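Local coordinates for protein alanine dehydrogenase (Archaeoglobus fulgidus, PDB 1OMO) that catalyses the NAD(+)-dependent oxidative deamination of L-alanine to pyruvate and the reverse reductive amination, working as a homodimer, at residues 241-246 / 291-296; 248-253 / 287-292. All blocks are in the same frame, centred on the assembly; numbering follows the deposited sequence.

Interaction 1: 241-246 / 291-296; sequences LEQAKH and TGLAIQ. With NAD (nicotinamide-adenine-dinucleotide), chain D.
T291, the first residue of 291-296 to meet helix 241-247, does so with both branches of its side chain. Its hydroxyl OG1 lies 2.7 Å from Q243 NE2 and accepts a hydrogen bond that is noticeably bent, 140° at the hydrogen, while the methyl CG2 rests on the helix backbone, 3.7 Å from A244 CA. With OG1 set between the backbone N and the carbonyl carbon (chi1 64°), CG2 is turned anti to that carbon and can reach the helix. At G292 the backbone takes over: its carbonyl O receives the second N-H of the same amide, Q243 NE2 to G292 O being 3.0 Å. This bond is straighter, at 160°, and stays in the glutamine's amide plane, although the donor stands above the plane of the glycine carbonyl. G292 CA also comes within 3.0 Å of NAD O7N, the carboxamide oxygen of the nicotinamide. L293 follows at the N-cap of helix 294-311, its CD2 methyl 3.4 Å from Q243 NE2. At the next residue, a water bridges Q243 OE1 and the backbone N of A294. The extended glutamine thus spends its amide nitrogen on two acceptors and its oxygen on a water, which fixes the rotation of the amide. The two bonds from one nitrogen tie helix 241-247 to the chain that passes the nicotinamide end of the cofactor.

Interaction 2: 248-253 / 287-292; sequences GEINVA and IFDSTG. With NA (sodium ion), chain C; NAD (nicotinamide-adenine-dinucleotide), chain D.
The carboxylate of D289 points its two oxygens at successive backbone N-H groups of the turn that begins at G248. OD2 takes the N-H of E249 on its syn lone pair, E249 N to D289 OD2 being 2.6 Å. OD1 is met by I250 N at 3.0 Å, again from the syn side but 27° out of the carboxylate plane. On the same strand, the F288 ring carries S290 CA over one face, displaced toward the rim. A chi1 of -161°, which sets CG opposite the backbone N, carries the D289 carboxylate from strand 285-289 across to the turn. The I250 methyl CG2 presses on D289 OD1, while T291 CG2 packs against G248 CA at 3.7 Å. N251 N closes the type I turn on G248 O, and N251 ND2 adds a second donor to that oxygen at 2.8 Å. Two amide donors would probably stabilise the buried carboxylate as an anion. E249 leads its own carboxylate away: OE1 binds the sodium ion at 2.8 Å, with E225 as a further ligand, and OE2 accepts from L226 N. Past the strand end, S290 O approaches NAD N7N at 3.2 Å. Loops following the C-terminal ends of parallel strands commonly form the cofactor site of a Rossmann-type domain, and here that end of the sheet also borders a sodium site.

Both contacts are buried and draw on the same run of chain, where strand 285-289 gives way to helix 294-311; T291 and G292 belong to each. Interaction 1 lies farther along that run, in the loop leading into the helix, and relies on neutral partners: an amide, a hydroxyl, a backbone carbonyl and a water. Interaction 2 sits at the strand end and pairs a carboxylate with main-chain N-H groups, beside a metal ion. Their first segments follow one another as well, helix 241-247 leading into helix 251-255, and they touch where K245 O meets N251 CB. Together they illustrate how neighbouring contacts can hold a cofactor-lining loop from successive points.

Interaction 1: 241-246 / 291-296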
loop_
_atom_site.group_PDB
_atom_site.type_symbol
_atom_site.label_atom_id
_atom_site.label_comp_id
_atom_site.label_asym_id
_atom_site.label_seq_id
_atom_site.Cartn_x
_atom_site.Cartn_y
_atom_site.Cartn_z
ATOM N N LEU A 241 -9.247 -16.999 1.724
ATOM C CA LEU A 241 -9.954 -17.262 2.949
ATOM C C LEU A 241 -10.100 -16.037 3.858
ATOM O O LEU A 241 -11.222 -15.688 4.259
ATOM C CB LEU A 241 -9.286 -18.408 3.709
ATOM C CG LEU A 241 -9.988 -18.729 5.026
ATOM C CD1 LEU A 241 -11.475 -18.999 4.793
ATOM C CD2 LEU A 241 -9.295 -19.934 5.680
ATOM N N GLU A 242 -8.998 -15.362 4.176
ATOM C CA GLU A 242 -9.099 -14.223 5.082
ATOM C C GLU A 242 -9.896 -13.021 4.567
ATOM O O GLU A 242 -10.604 -12.370 5.336
ATOM C CB GLU A 242 -7.713 -13.799 5.553
ATOM C CG GLU A 242 -7.693 -13.475 7.064
ATOM C CD GLU A 242 -8.072 -14.655 7.987
ATOM O OE1 GLU A 242 -8.442 -14.386 9.153
ATOM O OE2 GLU A 242 -7.998 -15.838 7.571
ATOM N N GLN A 243 -9.813 -12.732 3.272
ATOM C CA GLN A 243 -10.588 -11.617 2.734
ATOM C C GLN A 243 -12.087 -11.960 2.691
ATOM O O GLN A 243 -12.937 -11.065 2.800
ATOM C CB GLN A 243 -10.116 -11.245 1.331
ATOM C CG GLN A 243 -8.639 -10.894 1.250
ATOM C CD GLN A 243 -8.261 -10.306 -0.092
ATOM O OE1 GLN A 243 -7.132 -9.924 -0.279
ATOM N NE2 GLN A 243 -9.217 -10.221 -1.031
ATOM N N ALA A 244 -12.419 -13.235 2.529
ATOM C CA ALA A 244 -13.830 -13.616 2.483
ATOM C C ALA A 244 -14.391 -13.412 3.891
ATOM O O ALA A 244 -15.435 -12.755 4.054
ATOM C CB ALA A 244 -13.995 -15.074 2.024
ATOM N N LYS A 245 -13.684 -13.935 4.899
ATOM C CA LYS A 245 -14.074 -13.787 6.312
ATOM C C LYS A 245 -14.426 -12.326 6.646
ATOM O O LYS A 245 -15.490 -12.032 7.172
ATOM C CB LYS A 245 -12.922 -14.174 7.239
ATOM C CG LYS A 245 -12.774 -15.643 7.629
ATOM C CD LYS A 245 -11.565 -15.753 8.584
ATOM C CE LYS A 245 -11.383 -17.111 9.241
ATOM N NZ LYS A 245 -9.956 -17.238 9.732
ATOM N N HIS A 246 -13.503 -11.421 6.346
ATOM C CA HIS A 246 -13.664 -10.003 6.611
ATOM C C HIS A 246 -14.747 -9.260 5.796
ATOM O O HIS A 246 -15.527 -8.470 6.343
ATOM C CB HIS A 246 -12.296 -9.339 6.406
ATOM C CG HIS A 246 -12.353 -7.859 6.211
ATOM N ND1 HIS A 246 -12.326 -6.964 7.264
ATOM C CD2 HIS A 246 -12.426 -7.110 5.083
ATOM C CE1 HIS A 246 -12.373 -5.731 6.793
ATOM N NE2 HIS A 246 -12.435 -5.792 5.473
ATOM N N THR A 291 -13.778 -11.788 -3.664
ATOM C CA THR A 291 -13.470 -10.544 -2.976
ATOM C C THR A 291 -12.531 -9.626 -3.750
ATOM O O THR A 291 -12.464 -8.441 -3.438
ATOM C CB THR A 291 -12.844 -10.769 -1.556
ATOM O OG1 THR A 291 -11.572 -11.425 -1.669
ATOM C CG2 THR A 291 -13.762 -11.625 -0.685
ATOM N N GLY A 292 -11.811 -10.153 -4.740
ATOM C CA GLY A 292 -10.846 -9.347 -5.504
ATOM C C GLY A 292 -9.457 -9.430 -4.853
ATOM O O GLY A 292 -9.257 -8.956 -3.728
ATOM N N LEU A 293 -8.491 -10.028 -5.548
ATOM C CA LEU A 293 -7.164 -10.191 -4.950
ATOM C C LEU A 293 -6.068 -9.409 -5.670
ATOM O O LEU A 293 -6.101 -9.274 -6.893
ATOM C CB LEU A 293 -6.798 -11.672 -4.937
ATOM C CG LEU A 293 -7.896 -12.730 -4.719
ATOM C CD1 LEU A 293 -7.266 -14.132 -4.897
ATOM C CD2 LEU A 293 -8.517 -12.599 -3.365
ATOM N N ALA A 294 -5.082 -8.906 -4.927
ATOM C CA ALA A 294 -4.002 -8.157 -5.572
ATOM C C ALA A 294 -3.296 -9.000 -6.651
ATOM O O ALA A 294 -2.869 -8.469 -7.673
ATOM C CB ALA A 294 -2.979 -7.632 -4.530
ATOM N N ILE A 295 -3.188 -10.305 -6.469
ATOM C CA ILE A 295 -2.518 -11.083 -7.511
ATOM C C ILE A 295 -3.243 -10.969 -8.854
ATOM O O ILE A 295 -2.598 -11.032 -9.892
ATOM C CB ILE A 295 -2.305 -12.578 -7.118
ATOM C CG1 ILE A 295 -3.641 -13.255 -6.776
ATOM C CG2 ILE A 295 -1.350 -12.665 -5.955
ATOM C CD1 ILE A 295 -3.582 -14.771 -6.696
ATOM N N GLN A 296 -4.554 -10.736 -8.839
ATOM C CA GLN A 296 -5.314 -10.575 -10.095
ATOM C C GLN A 296 -4.982 -9.222 -10.756
ATOM O O GLN A 296 -4.848 -9.129 -11.986
ATOM C CB GLN A 296 -6.853 -10.685 -9.869
ATOM C CG GLN A 296 -7.307 -12.035 -9.276
ATOM C CD GLN A 296 -8.789 -12.093 -8.779
ATOM O OE1 GLN A 296 -9.234 -11.262 -8.000
ATOM N NE2 GLN A 296 -9.518 -13.110 -9.216
HETATM P PA NAD D . -23.235 -0.686 -9.858
HETATM O O1A NAD D . -23.765 0.304 -8.888
HETATM O O2A NAD D . -23.032 -0.258 -11.318
HETATM O O5B NAD D . -23.988 -2.153 -9.957
HETATM C C5B NAD D . -24.864 -2.670 -8.870
HETATM C C4B NAD D . -26.274 -2.859 -9.486
HETATM O O4B NAD D . -27.058 -3.428 -8.346
HETATM C C3B NAD D . -27.102 -1.539 -9.858
HETATM O O3B NAD D . -27.564 -1.584 -11.266
HETATM C C2B NAD D . -28.264 -1.470 -8.838
HETATM O O2B NAD D . -29.435 -0.822 -9.181
HETATM C C1B NAD D . -28.388 -2.978 -8.458
HETATM N N9A NAD D . -28.908 -3.202 -7.141
HETATM C C8A NAD D . -28.699 -2.555 -5.940
HETATM N N7A NAD D . -29.360 -3.090 -4.934
HETATM C C5A NAD D . -30.049 -4.120 -5.406
HETATM C C6A NAD D . -30.939 -5.085 -4.760
HETATM N N6A NAD D . -31.220 -5.020 -3.484
HETATM N N1A NAD D . -31.466 -6.045 -5.607
HETATM C C2A NAD D . -31.200 -6.121 -6.932
HETATM N N3A NAD D . -30.351 -5.209 -7.599
HETATM C C4A NAD D . -29.786 -4.238 -6.788
HETATM O O3 NAD D . -21.835 -1.487 -9.447
HETATM P PN NAD D . -20.824 -2.623 -10.204
HETATM O O1N NAD D . -21.531 -3.102 -11.445
HETATM O O2N NAD D . -19.413 -2.072 -10.236
HETATM O O5D NAD D . -20.944 -3.823 -9.026
HETATM C C5D NAD D . -20.822 -3.156 -7.607
HETATM C C4D NAD D . -20.715 -4.166 -6.512
HETATM O O4D NAD D . -19.530 -5.079 -6.852
HETATM C C3D NAD D . -20.365 -3.591 -5.103
HETATM O O3D NAD D . -20.806 -4.454 -4.038
HETATM C C2D NAD D . -18.840 -3.499 -5.217
HETATM O O2D NAD D . -18.194 -3.095 -4.055
HETATM C C1D NAD D . -18.504 -4.958 -5.786
HETATM N N1N NAD D . -17.243 -5.201 -6.569
HETATM C C2N NAD D . -16.504 -6.365 -6.080
HETATM C C3N NAD D . -15.400 -6.749 -6.923
HETATM C C7N NAD D . -14.568 -8.049 -6.356
HETATM O O7N NAD D . -13.364 -8.188 -6.717
HETATM N N7N NAD D . -15.226 -8.929 -5.536
HETATM C C4N NAD D . -15.004 -6.132 -8.134
HETATM C C5N NAD D . -15.832 -4.994 -8.499
HETATM C C6N NAD D . -16.923 -4.548 -7.738
HETATM O O HOH W 1 -5.586 -8.327 -2.188
#

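Interaction 2: 248-253 / 287-292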
loop_
_atom_site.group_PDB
_atom_site.type_symbol
_atom_site.label_atom_id
_atom_site.label_comp_id
_atom_site.label_asym_id
_atom_site.label_seq_id
_atom_site.Cartn_x
_atom_site.Cartn_y
_atom_site.Cartn_z
ATOM N N GLY A 248 -16.238 -10.843 2.374
ATOM C CA GLY A 248 -16.863 -11.574 1.273
ATOM C C GLY A 248 -18.325 -11.944 1.527
ATOM O O GLY A 248 -18.885 -11.552 2.527
ATOM N N GLU A 249 -18.949 -12.709 0.636
ATOM C CA GLU A 249 -20.340 -13.063 0.851
ATOM C C GLU A 249 -20.515 -13.778 2.199
ATOM O O GLU A 249 -21.590 -13.676 2.830
ATOM C CB GLU A 249 -20.858 -13.927 -0.313
ATOM C CG GLU A 249 -22.286 -14.515 -0.171
ATOM C CD GLU A 249 -23.341 -13.480 0.158
ATOM O OE1 GLU A 249 -23.255 -12.342 -0.348
ATOM O OE2 GLU A 249 -24.272 -13.816 0.917
ATOM N N ILE A 250 -19.481 -14.475 2.667
ATOM C CA ILE A 250 -19.630 -15.168 3.946
ATOM C C ILE A 250 -19.310 -14.341 5.208
ATOM O O ILE A 250 -19.438 -14.879 6.310
ATOM C CB ILE A 250 -18.739 -16.423 4.045
ATOM C CG1 ILE A 250 -17.288 -16.026 4.273
ATOM C CG2 ILE A 250 -18.780 -17.213 2.757
ATOM C CD1 ILE A 250 -16.395 -17.215 4.531
ATOM N N ASN A 251 -18.919 -13.065 5.088
ATOM C CA ASN A 251 -18.511 -12.339 6.316
ATOM C C ASN A 251 -19.522 -12.260 7.471
ATOM O O ASN A 251 -19.169 -12.587 8.604
ATOM C CB ASN A 251 -17.907 -10.948 5.961
ATOM C CG ASN A 251 -18.940 -9.852 5.778
ATOM O OD1 ASN A 251 -19.354 -9.186 6.743
ATOM N ND2 ASN A 251 -19.340 -9.628 4.530
ATOM N N VAL A 252 -20.770 -11.892 7.185
ATOM C CA VAL A 252 -21.833 -11.789 8.211
ATOM C C VAL A 252 -22.081 -13.148 8.873
ATOM O O VAL A 252 -22.149 -13.267 10.106
ATOM C CB VAL A 252 -23.181 -11.243 7.576
ATOM C CG1 VAL A 252 -24.297 -11.132 8.630
ATOM C CG2 VAL A 252 -22.940 -9.874 6.972
ATOM N N ALA A 253 -22.177 -14.192 8.054
ATOM C CA ALA A 253 -22.404 -15.527 8.561
ATOM C C ALA A 253 -21.316 -15.969 9.510
ATOM O O ALA A 253 -21.605 -16.500 10.590
ATOM C CB ALA A 253 -22.511 -16.506 7.417
ATOM N N ILE A 287 -20.756 -22.430 -4.540
ATOM C CA ILE A 287 -20.632 -21.001 -4.401
ATOM C C ILE A 287 -19.187 -20.532 -4.532
ATOM O O ILE A 287 -18.295 -21.075 -3.916
ATOM C CB ILE A 287 -21.127 -20.461 -3.019
ATOM C CG1 ILE A 287 -22.639 -20.583 -2.857
ATOM C CG2 ILE A 287 -20.764 -18.952 -2.924
ATOM C CD1 ILE A 287 -23.130 -20.218 -1.433
ATOM N N PHE A 288 -18.980 -19.518 -5.365
ATOM C CA PHE A 288 -17.679 -18.901 -5.481
ATOM C C PHE A 288 -17.841 -17.505 -4.810
ATOM O O PHE A 288 -18.553 -16.640 -5.312
ATOM C CB PHE A 288 -17.250 -18.715 -6.943
ATOM C CG PHE A 288 -16.026 -17.832 -7.098
ATOM C CD1 PHE A 288 -16.051 -16.709 -7.915
ATOM C CD2 PHE A 288 -14.845 -18.140 -6.435
ATOM C CE1 PHE A 288 -14.913 -15.907 -8.071
ATOM C CE2 PHE A 288 -13.714 -17.354 -6.586
ATOM C CZ PHE A 288 -13.737 -16.232 -7.408
ATOM N N ASP A 289 -17.183 -17.333 -3.668
ATOM C CA ASP A 289 -17.166 -16.099 -2.895
ATOM C C ASP A 289 -15.971 -15.252 -3.372
ATOM O O ASP A 289 -14.820 -15.503 -3.003
ATOM C CB ASP A 289 -16.996 -16.418 -1.413
ATOM C CG ASP A 289 -17.419 -15.278 -0.530
ATOM O OD1 ASP A 289 -17.526 -15.487 0.685
ATOM O OD2 ASP A 289 -17.659 -14.163 -1.046
ATOM N N SER A 290 -16.269 -14.241 -4.178
ATOM C CA SER A 290 -15.253 -13.392 -4.742
ATOM C C SER A 290 -15.034 -12.080 -3.979
ATOM O O SER A 290 -15.979 -11.363 -3.655
ATOM C CB SER A 290 -15.627 -13.143 -6.203
ATOM O OG SER A 290 -14.821 -12.195 -6.838
ATOM N N THR A 291 -13.778 -11.788 -3.664
ATOM C CA THR A 291 -13.470 -10.544 -2.976
ATOM C C THR A 291 -12.531 -9.626 -3.750
ATOM O O THR A 291 -12.464 -8.441 -3.438
ATOM C CB THR A 291 -12.844 -10.769 -1.556
ATOM O OG1 THR A 291 -11.572 -11.425 -1.669
ATOM C CG2 THR A 291 -13.762 -11.625 -0.685
ATOM N N GLY A 292 -11.811 -10.153 -4.740
ATOM C CA GLY A 292 -10.846 -9.347 -5.504
ATOM C C GLY A 292 -9.457 -9.430 -4.853
ATOM O O GLY A 292 -9.257 -8.956 -3.728
HETATM NA NA NA C . -21.881 -11.414 -2.560
HETATM P PA NAD D . -23.235 -0.686 -9.858
HETATM O O1A NAD D . -23.765 0.304 -8.888
HETATM O O2A NAD D . -23.032 -0.258 -11.318
HETATM O O5B NAD D . -23.988 -2.153 -9.957
HETATM C C5B NAD D . -24.864 -2.670 -8.870
HETATM C C4B NAD D . -26.274 -2.859 -9.486
HETATM O O4B NAD D . -27.058 -3.428 -8.346
HETATM C C3B NAD D . -27.102 -1.539 -9.858
HETATM O O3B NAD D . -27.564 -1.584 -11.266
HETATM C C2B NAD D . -28.264 -1.470 -8.838
HETATM O O2B NAD D . -29.435 -0.822 -9.181
HETATM C C1B NAD D . -28.388 -2.978 -8.458
HETATM N N9A NAD D . -28.908 -3.202 -7.141
HETATM C C8A NAD D . -28.699 -2.555 -5.940
HETATM N N7A NAD D . -29.360 -3.090 -4.934
HETATM C C5A NAD D . -30.049 -4.120 -5.406
HETATM C C6A NAD D . -30.939 -5.085 -4.760
HETATM N N6A NAD D . -31.220 -5.020 -3.484
HETATM N N1A NAD D . -31.466 -6.045 -5.607
HETATM C C2A NAD D . -31.200 -6.121 -6.932
HETATM N N3A NAD D . -30.351 -5.209 -7.599
HETATM C C4A NAD D . -29.786 -4.238 -6.788
HETATM O O3 NAD D . -21.835 -1.487 -9.447
HETATM P PN NAD D . -20.824 -2.623 -10.204
HETATM O O1N NAD D . -21.531 -3.102 -11.445
HETATM O O2N NAD D . -19.413 -2.072 -10.236
HETATM O O5D NAD D . -20.944 -3.823 -9.026
HETATM C C5D NAD D . -20.822 -3.156 -7.607
HETATM C C4D NAD D . -20.715 -4.166 -6.512
HETATM O O4D NAD D . -19.530 -5.079 -6.852
HETATM C C3D NAD D . -20.365 -3.591 -5.103
HETATM O O3D NAD D . -20.806 -4.454 -4.038
HETATM C C2D NAD D . -18.840 -3.499 -5.217
HETATM O O2D NAD D . -18.194 -3.095 -4.055
HETATM C C1D NAD D . -18.504 -4.958 -5.786
HETATM N N1N NAD D . -17.243 -5.201 -6.569
HETATM C C2N NAD D . -16.504 -6.365 -6.080
HETATM C C3N NAD D . -15.400 -6.749 -6.923
HETATM C C7N NAD D . -14.568 -8.049 -6.356
HETATM O O7N NAD D . -13.364 -8.188 -6.717
HETATM N N7N NAD D . -15.226 -8.929 -5.536
HETATM C C4N NAD D . -15.004 -6.132 -8.134
HETATM C C5N NAD D . -15.832 -4.994 -8.499
HETATM C C6N NAD D . -16.923 -4.548 -7.738
#